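Local coordinates for nucleoside 2-deoxyribosyltransferase (Enterococcus faecalis, PDB 7M5H), which probably cleaves the N-glycosidic bond of deoxyribonucleosides or their monophosphates, perhaps as a 5-hydroxymethyl-dUMP N-hydrolase, at residues K6-G11 and E65-S70; L76-T81 and L103-R108. All blocks are in the same frame, centred on the assembly; numbering follows the deposited sequence.

Contact 1: K6-G11 and E65-S70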
ATOM      1  N   LYS B   6      -3.809  -7.748  30.271  1.00 59.01           N
ATOM      2  CA  LYS B   6      -4.701  -7.255  29.231  1.00 57.30           C
ATOM      3  C   LYS B   6      -3.905  -7.042  27.949  1.00 55.85           C
ATOM      4  O   LYS B   6      -2.932  -6.281  27.933  1.00 56.03           O
ATOM      5  CB  LYS B   6      -5.384  -5.960  29.669  1.00 57.46           C
ATOM      6  CG  LYS B   6      -6.149  -6.080  30.980  1.00 61.45           C
ATOM      7  CD  LYS B   6      -7.116  -4.923  31.169  1.00 60.98           C
ATOM      8  CE  LYS B   6      -8.221  -4.956  30.123  1.00 73.22           C
ATOM      9  NZ  LYS B   6      -9.195  -3.843  30.302  1.00 74.96           N
ATOM     10  N   ILE B   7      -4.318  -7.718  26.879  1.00 57.40           N
ATOM     11  CA  ILE B   7      -3.628  -7.682  25.595  1.00 55.79           C
ATOM     12  C   ILE B   7      -4.543  -7.032  24.568  1.00 49.71           C
ATOM     13  O   ILE B   7      -5.723  -7.387  24.466  1.00 49.94           O
ATOM     14  CB  ILE B   7      -3.215  -9.091  25.137  1.00 50.75           C
ATOM     15  CG1 ILE B   7      -2.255  -9.727  26.143  1.00 52.49           C
ATOM     16  CG2 ILE B   7      -2.584  -9.039  23.754  1.00 47.86           C
ATOM     17  CD1 ILE B   7      -1.814 -11.122  25.757  1.00 53.19           C
ATOM     18  N   TYR B   8      -3.999  -6.081  23.814  1.00 46.01           N
ATOM     19  CA  TYR B   8      -4.687  -5.498  22.670  1.00 47.67           C
ATOM     20  C   TYR B   8      -4.122  -6.125  21.402  1.00 46.51           C
ATOM     21  O   TYR B   8      -2.908  -6.083  21.174  1.00 44.26           O
ATOM     22  CB  TYR B   8      -4.525  -3.979  22.636  1.00 42.63           C
ATOM     23  CG  TYR B   8      -5.277  -3.318  21.501  1.00 40.90           C
ATOM     24  CD1 TYR B   8      -6.614  -2.970  21.638  1.00 46.43           C
ATOM     25  CD2 TYR B   8      -4.649  -3.044  20.292  1.00 38.85           C
ATOM     26  CE1 TYR B   8      -7.306  -2.368  20.602  1.00 43.95           C
ATOM     27  CE2 TYR B   8      -5.332  -2.443  19.251  1.00 45.62           C
ATOM     28  CZ  TYR B   8      -6.660  -2.106  19.412  1.00 45.25           C
ATOM     29  OH  TYR B   8      -7.344  -1.507  18.380  1.00 39.33           O
ATOM     30  N   PHE B   9      -4.997  -6.702  20.584  1.00 46.12           N
ATOM     31  CA  PHE B   9      -4.596  -7.365  19.346  1.00 44.52           C
ATOM     32  C   PHE B   9      -4.742  -6.366  18.204  1.00 47.68           C
ATOM     33  O   PHE B   9      -5.853  -6.089  17.743  1.00 42.30           O
ATOM     34  CB  PHE B   9      -5.430  -8.619  19.108  1.00 47.07           C
ATOM     35  CG  PHE B   9      -4.886  -9.514  18.033  1.00 46.95           C
ATOM     36  CD1 PHE B   9      -3.997 -10.528  18.345  1.00 43.43           C
ATOM     37  CD2 PHE B   9      -5.259  -9.339  16.711  1.00 45.03           C
ATOM     38  CE1 PHE B   9      -3.493 -11.355  17.361  1.00 43.75           C
ATOM     39  CE2 PHE B   9      -4.761 -10.162  15.720  1.00 46.27           C
ATOM     40  CZ  PHE B   9      -3.875 -11.171  16.046  1.00 42.19           C
ATOM     41  N   ALA B  10      -3.616  -5.827  17.745  1.00 38.41           N
ATOM     42  CA  ALA B  10      -3.603  -4.866  16.653  1.00 41.92           C
ATOM     43  C   ALA B  10      -3.375  -5.588  15.331  1.00 38.71           C
ATOM     44  O   ALA B  10      -2.469  -6.421  15.217  1.00 42.19           O
ATOM     45  CB  ALA B  10      -2.521  -3.808  16.873  1.00 35.76           C
ATOM     46  N   GLY B  11      -4.197  -5.265  14.338  1.00 39.43           N
ATOM     47  CA  GLY B  11      -4.096  -5.866  13.031  1.00 36.62           C
ATOM     48  C   GLY B  11      -5.280  -5.501  12.163  1.00 36.33           C
ATOM     49  O   GLY B  11      -6.366  -5.186  12.661  1.00 37.31           O
ATOM     50  N   GLU B  65      -8.786   4.086  23.520  1.00 39.51           N
ATOM     51  CA  GLU B  65      -9.159   3.703  24.879  1.00 44.01           C
ATOM     52  C   GLU B  65      -8.782   2.256  25.163  1.00 43.36           C
ATOM     53  O   GLU B  65      -8.275   1.937  26.245  1.00 53.03           O
ATOM     54  CB  GLU B  65     -10.658   3.916  25.095  1.00 48.98           C
ATOM     55  CG  GLU B  65     -11.085   5.373  25.179  1.00 49.60           C
ATOM     56  CD  GLU B  65     -12.570   5.523  25.459  1.00 60.38           C
ATOM     57  OE1 GLU B  65     -12.993   6.612  25.899  1.00 52.79           O
ATOM     58  OE2 GLU B  65     -13.316   4.545  25.242  1.00 56.93           O
ATOM     59  N   ASN B  66      -9.019   1.365  24.200  1.00 41.02           N
ATOM     60  CA  ASN B  66      -8.659  -0.034  24.388  1.00 48.45           C
ATOM     61  C   ASN B  66      -7.149  -0.238  24.343  1.00 50.42           C
ATOM     62  O   ASN B  66      -6.621  -1.098  25.056  1.00 45.89           O
ATOM     63  CB  ASN B  66      -9.344  -0.902  23.334  1.00 50.43           C
ATOM     64  CG  ASN B  66     -10.855  -0.796  23.387  1.00 58.48           C
ATOM     65  OD1 ASN B  66     -11.513  -0.612  22.363  1.00 58.58           O
ATOM     66  ND2 ASN B  66     -11.414  -0.910  24.586  1.00 52.22           N
ATOM     67  N   VAL B  67      -6.445   0.532  23.511  1.00 41.78           N
ATOM     68  CA  VAL B  67      -4.988   0.432  23.457  1.00 43.73           C
ATOM     69  C   VAL B  67      -4.380   0.837  24.794  1.00 44.53           C
ATOM     70  O   VAL B  67      -3.554   0.116  25.366  1.00 44.50           O
ATOM     71  CB  VAL B  67      -4.430   1.285  22.304  1.00 42.93           C
ATOM     72  CG1 VAL B  67      -2.911   1.352  22.379  1.00 38.33           C
ATOM     73  CG2 VAL B  67      -4.876   0.728  20.959  1.00 36.90           C
ATOM     74  N   LEU B  68      -4.793   1.994  25.319  1.00 41.13           N
ATOM     75  CA  LEU B  68      -4.202   2.520  26.545  1.00 45.47           C
ATOM     76  C   LEU B  68      -4.535   1.678  27.769  1.00 47.28           C
ATOM     77  O   LEU B  68      -3.779   1.707  28.746  1.00 54.60           O
ATOM     78  CB  LEU B  68      -4.660   3.962  26.771  1.00 45.76           C
ATOM     79  CG  LEU B  68      -4.273   4.978  25.695  1.00 45.71           C
ATOM     80  CD1 LEU B  68      -4.655   6.389  26.121  1.00 45.22           C
ATOM     81  CD2 LEU B  68      -2.789   4.890  25.384  1.00 48.12           C
ATOM     82  N   ALA B  69      -5.640   0.936  27.745  1.00 53.65           N
ATOM     83  CA  ALA B  69      -6.015   0.090  28.871  1.00 55.70           C
ATOM     84  C   ALA B  69      -5.303  -1.256  28.866  1.00 53.58           C
ATOM     85  O   ALA B  69      -5.539  -2.066  29.770  1.00 55.45           O
ATOM     86  CB  ALA B  69      -7.531  -0.130  28.878  1.00 49.46           C
ATOM     87  N   SER B  70      -4.437  -1.511  27.893  1.00 54.52           N
ATOM     88  CA  SER B  70      -3.775  -2.798  27.759  0.53 51.58           C
ATOM     89  C   SER B  70      -2.402  -2.772  28.417  1.00 52.10           C
ATOM     90  O   SER B  70      -1.777  -1.718  28.561  1.00 50.67           O
ATOM     91  CB  SER B  70      -3.637  -3.188  26.286  0.53 48.64           C
ATOM     92  OG  SER B  70      -2.785  -2.286  25.599  0.53 43.19           O
TER
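Tyr8 lays one face of its ring against Val67. The methyl CG2 of Val67 sits over the ring centre, 3.6 Å from the centroid and 12° off the ring normal, a CH-pi contact. Two torsions set this up. Tyr8 carries CG anti to its backbone N (chi1 -177°), which sends the ring out from strand 5-10 toward helix 56-68. Val67 has CG1 anti to its own N, and the other branch, CG2, does the touching. Asn66 adds its CB, which approaches Tyr8 CE1 obliquely at 3.7 Å.

Ser70 packs beside the strand. Its CB lies 3.6 Å from Lys6 O and close to Tyr8 N. Val67 O accepts from Ser70 N. In one of two conformers it also accepts from Ser70 OG, at a very short 2.5 Å that calls for caution. There OG stands beside Tyr8 CB. Lys6 runs along the outer side, bent at chi3 (66°), with CD 3.6 Å from Ala69 O.

No hydrogen bond crosses between the two segments. The Tyr8 hydroxyl instead bonds to Glu89 and Asp63. Gly11 N binds a glycerol, probably from the crystallisation liquor, though such molecules can mark pockets. The contact therefore joins strand and helix mainly by van der Waals and CH-pi contact. It holds the ring by its face while carboxylates hold the hydroxyl.

Contact 2: L76-T81 and L103-R108; sequences LLDGPT and LYTDSR
Asp78 reaches across to Thr105 and supplies most of the polar bonding here. Its OD2 accepts twice from that residue. Thr105 N meets the syn lone pair of Asp78 OD2 at 2.9 Å, nearly straight at 170°. Thr105 OG1 donates to Asp78 OD2 at 2.8 Å from above the carboxylate plane, 47° out of it. Asp78 holds CG anti to its carbonyl carbon (chi1 -82°), and this swings the carboxylate over to the opposite loop.

Water 2 gives OD2 a third donor and also donates to Leu103 O. Leu77 N donates to Leu103 O as well, at 3.1 Å, the parallel-sheet bond that follows the Leu76-Leu103 bridge. Water 1 accepts from Gly79 N and lies in hydrogen-bonding reach of the carboxylates of Asp78 and Asp106. Asp78 OD1 and Asp106 OD2 are 4.4 Å apart, and this water may ease their repulsion. Arg108 should help too. It grips Asp106 side-on in the guanidinium plane, NE to OD1 and NH2 to OD2, the latter at 2.8 Å. Arg108 N takes the anti lone pair of OD1, closing an Asx turn. Tyr104 OH is bonded to His130.

Thr105 OG1 also bonds Gln16 N of the second subunit, and Phe14 of that subunit makes a cation-pi contact with Arg108. The loops leave the C-terminal ends of neighbouring parallel strands 72-76 and 100-103. Leu76 and Leu103 pack together under helix 16-30, while Leu103 and Tyr104 also meet strand 144-147.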
ATOM      1  N   LEU B  76       0.153  -7.195  14.174  1.00 34.56           N
ATOM      2  CA  LEU B  76       0.396  -7.942  12.948  1.00 33.70           C
ATOM      3  C   LEU B  76       0.883  -6.967  11.882  1.00 32.88           C
ATOM      4  O   LEU B  76       0.173  -6.018  11.533  1.00 35.94           O
ATOM      5  CB  LEU B  76      -0.871  -8.668  12.492  1.00 35.19           C
ATOM      6  CG  LEU B  76      -1.066 -10.106  12.988  1.00 45.97           C
ATOM      7  CD1 LEU B  76      -0.786 -10.241  14.479  1.00 44.09           C
ATOM      8  CD2 LEU B  76      -2.470 -10.597  12.668  1.00 43.36           C
ATOM      9  N   LEU B  77       2.094  -7.198  11.374  1.00 30.14           N
ATOM     10  CA  LEU B  77       2.739  -6.274  10.450  1.00 30.76           C
ATOM     11  C   LEU B  77       2.613  -6.681   8.987  1.00 31.17           C
ATOM     12  O   LEU B  77       2.999  -5.900   8.111  1.00 32.47           O
ATOM     13  CB  LEU B  77       4.227  -6.129  10.799  1.00 31.83           C
ATOM     14  CG  LEU B  77       4.599  -5.756  12.235  1.00 29.18           C
ATOM     15  CD1 LEU B  77       6.105  -5.575  12.359  1.00 28.27           C
ATOM     16  CD2 LEU B  77       3.866  -4.499  12.682  1.00 26.41           C
ATOM     17  N   ASP B  78       2.086  -7.868   8.700  1.00 33.08           N
ATOM     18  CA  ASP B  78       2.077  -8.380   7.337  1.00 35.86           C
ATOM     19  C   ASP B  78       1.147  -7.557   6.444  1.00 34.38           C
ATOM     20  O   ASP B  78       0.331  -6.753   6.904  1.00 32.81           O
ATOM     21  CB  ASP B  78       1.669  -9.851   7.326  1.00 33.29           C
ATOM     22  CG  ASP B  78       2.827 -10.776   7.649  1.00 35.96           C
ATOM     23  OD1 ASP B  78       3.848 -10.722   6.931  1.00 31.99           O
ATOM     24  OD2 ASP B  78       2.724 -11.545   8.627  1.00 37.42           O
ATOM     25  N   GLY B  79       1.283  -7.783   5.139  1.00 38.71           N
ATOM     26  CA  GLY B  79       0.601  -7.003   4.137  1.00 32.89           C
ATOM     27  C   GLY B  79       1.602  -6.363   3.199  1.00 36.19           C
ATOM     28  O   GLY B  79       2.812  -6.389   3.447  1.00 34.24           O
ATOM     29  N   PRO B  80       1.127  -5.785   2.093  1.00 35.60           N
ATOM     30  CA  PRO B  80       2.051  -5.046   1.218  1.00 32.66           C
ATOM     31  C   PRO B  80       2.723  -3.894   1.935  1.00 36.61           C
ATOM     32  O   PRO B  80       3.878  -3.563   1.633  1.00 32.29           O
ATOM     33  CB  PRO B  80       1.146  -4.563   0.075  1.00 30.67           C
ATOM     34  CG  PRO B  80      -0.226  -4.560   0.654  1.00 34.99           C
ATOM     35  CD  PRO B  80      -0.267  -5.704   1.628  1.00 34.42           C
ATOM     36  N   THR B  81       2.023  -3.273   2.880  1.00 29.93           N
ATOM     37  CA  THR B  81       2.591  -2.305   3.803  1.00 30.63           C
ATOM     38  C   THR B  81       2.004  -2.584   5.178  1.00 28.23           C
ATOM     39  O   THR B  81       0.978  -3.256   5.307  1.00 29.56           O
ATOM     40  CB  THR B  81       2.285  -0.858   3.386  1.00 35.05           C
ATOM     41  OG1 THR B  81       0.869  -0.697   3.228  1.00 39.82           O
ATOM     42  CG2 THR B  81       2.981  -0.507   2.076  1.00 31.44           C
ATOM     43  N   LEU B 103       4.251  -9.647  14.974  1.00 34.47           N
ATOM     44  CA  LEU B 103       4.368 -10.852  14.164  1.00 37.50           C
ATOM     45  C   LEU B 103       4.537 -10.469  12.700  1.00 31.28           C
ATOM     46  O   LEU B 103       3.778  -9.646  12.178  1.00 34.35           O
ATOM     47  CB  LEU B 103       3.142 -11.749  14.336  1.00 36.70           C
ATOM     48  CG  LEU B 103       3.137 -13.019  13.482  1.00 37.23           C
ATOM     49  CD1 LEU B 103       4.242 -13.968  13.926  1.00 39.54           C
ATOM     50  CD2 LEU B 103       1.783 -13.703  13.537  1.00 38.81           C
ATOM     51  N   TYR B 104       5.520 -11.080  12.039  1.00 34.41           N
ATOM     52  CA  TYR B 104       5.883 -10.748  10.659  1.00 35.70           C
ATOM     53  C   TYR B 104       6.289 -12.041   9.956  1.00 37.82           C
ATOM     54  O   TYR B 104       7.443 -12.470  10.055  1.00 36.19           O
ATOM     55  CB  TYR B 104       7.007  -9.718  10.630  1.00 30.89           C
ATOM     56  CG  TYR B 104       7.576  -9.439   9.258  1.00 35.98           C
ATOM     57  CD1 TYR B 104       6.766  -8.974   8.230  1.00 31.79           C
ATOM     58  CD2 TYR B 104       8.928  -9.624   8.995  1.00 33.54           C
ATOM     59  CE1 TYR B 104       7.285  -8.711   6.976  1.00 35.85           C
ATOM     60  CE2 TYR B 104       9.455  -9.363   7.743  1.00 34.76           C
ATOM     61  CZ  TYR B 104       8.629  -8.907   6.738  1.00 32.39           C
ATOM     62  OH  TYR B 104       9.148  -8.646   5.491  1.00 31.56           O
ATOM     63  N   THR B 105       5.346 -12.650   9.236  1.00 36.95           N
ATOM     64  CA  THR B 105       5.534 -13.976   8.659  1.00 35.89           C
ATOM     65  C   THR B 105       5.857 -13.963   7.170  1.00 36.73           C
ATOM     66  O   THR B 105       5.981 -15.039   6.579  1.00 42.43           O
ATOM     67  CB  THR B 105       4.281 -14.831   8.881  1.00 39.34           C
ATOM     68  OG1 THR B 105       3.190 -14.279   8.136  1.00 38.87           O
ATOM     69  CG2 THR B 105       3.913 -14.874  10.352  1.00 38.17           C
ATOM     70  N   ASP B 106       5.986 -12.787   6.554  1.00 36.41           N
ATOM     71  CA  ASP B 106       6.150 -12.693   5.106  1.00 35.59           C
ATOM     72  C   ASP B 106       7.306 -13.560   4.625  1.00 38.39           C
ATOM     73  O   ASP B 106       8.445 -13.403   5.073  1.00 33.32           O
ATOM     74  CB  ASP B 106       6.373 -11.230   4.706  1.00 33.92           C
ATOM     75  CG  ASP B 106       6.201 -10.995   3.214  1.00 38.40           C
ATOM     76  OD1 ASP B 106       6.895 -11.656   2.414  1.00 33.52           O
ATOM     77  OD2 ASP B 106       5.363 -10.146   2.839  1.00 34.70           O
ATOM     78  N   SER B 107       7.002 -14.484   3.708  1.00 38.90           N
ATOM     79  CA  SER B 107       7.998 -15.443   3.243  1.00 36.40           C
ATOM     80  C   SER B 107       9.127 -14.786   2.461  1.00 42.41           C
ATOM     81  O   SER B 107      10.188 -15.398   2.300  1.00 40.56           O
ATOM     82  CB  SER B 107       7.331 -16.515   2.382  1.00 42.24           C
ATOM     83  OG  SER B 107       6.751 -15.947   1.221  1.00 42.69           O
ATOM     84  N   ARG B 108       8.925 -13.566   1.969  1.00 37.19           N
ATOM     85  CA  ARG B 108       9.960 -12.858   1.226  1.00 41.81           C
ATOM     86  C   ARG B 108      11.014 -12.230   2.129  1.00 40.25           C
ATOM     87  O   ARG B 108      11.908 -11.542   1.623  1.00 38.54           O
ATOM     88  CB  ARG B 108       9.327 -11.784   0.338  1.00 34.71           C
ATOM     89  CG  ARG B 108       8.488 -12.349  -0.801  1.00 34.88           C
ATOM     90  CD  ARG B 108       7.617 -11.278  -1.434  1.00 37.93           C
ATOM     91  NE  ARG B 108       6.662 -10.727  -0.477  1.00 34.91           N
ATOM     92  CZ  ARG B 108       5.657  -9.920  -0.802  1.00 37.21           C
ATOM     93  NH1 ARG B 108       5.467  -9.568  -2.066  1.00 31.31           N
ATOM     94  NH2 ARG B 108       4.836  -9.468   0.138  1.00 30.26           N
TER
HETATM   95  O   HOH W   1       3.418  -9.414   4.388  1.00 31.14           O
HETATM   96  O   HOH W   2       1.235 -10.442  10.615  1.00 38.01           O

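Overall arrangement
Contact 1 closes before contact 2 opens, so they come in series along the chain. Their centres are about 20 Å apart, on opposite sides of the chain's centre. Both are built on one five-stranded parallel sheet of Rossmann type, in which strand 72-76 lies between 5-10 and 100-103. The two contacts meet directly: Ala10 O is 2.9 Å from Leu76 N, a probable hydrogen bond, and Phe9 packs on Leu76. At contact 1 helix 56-68 covers the sheet, and no other chain touches the two segments. At contact 2 the loops that follow two of the strands meet other subunits of the four-chain assembly.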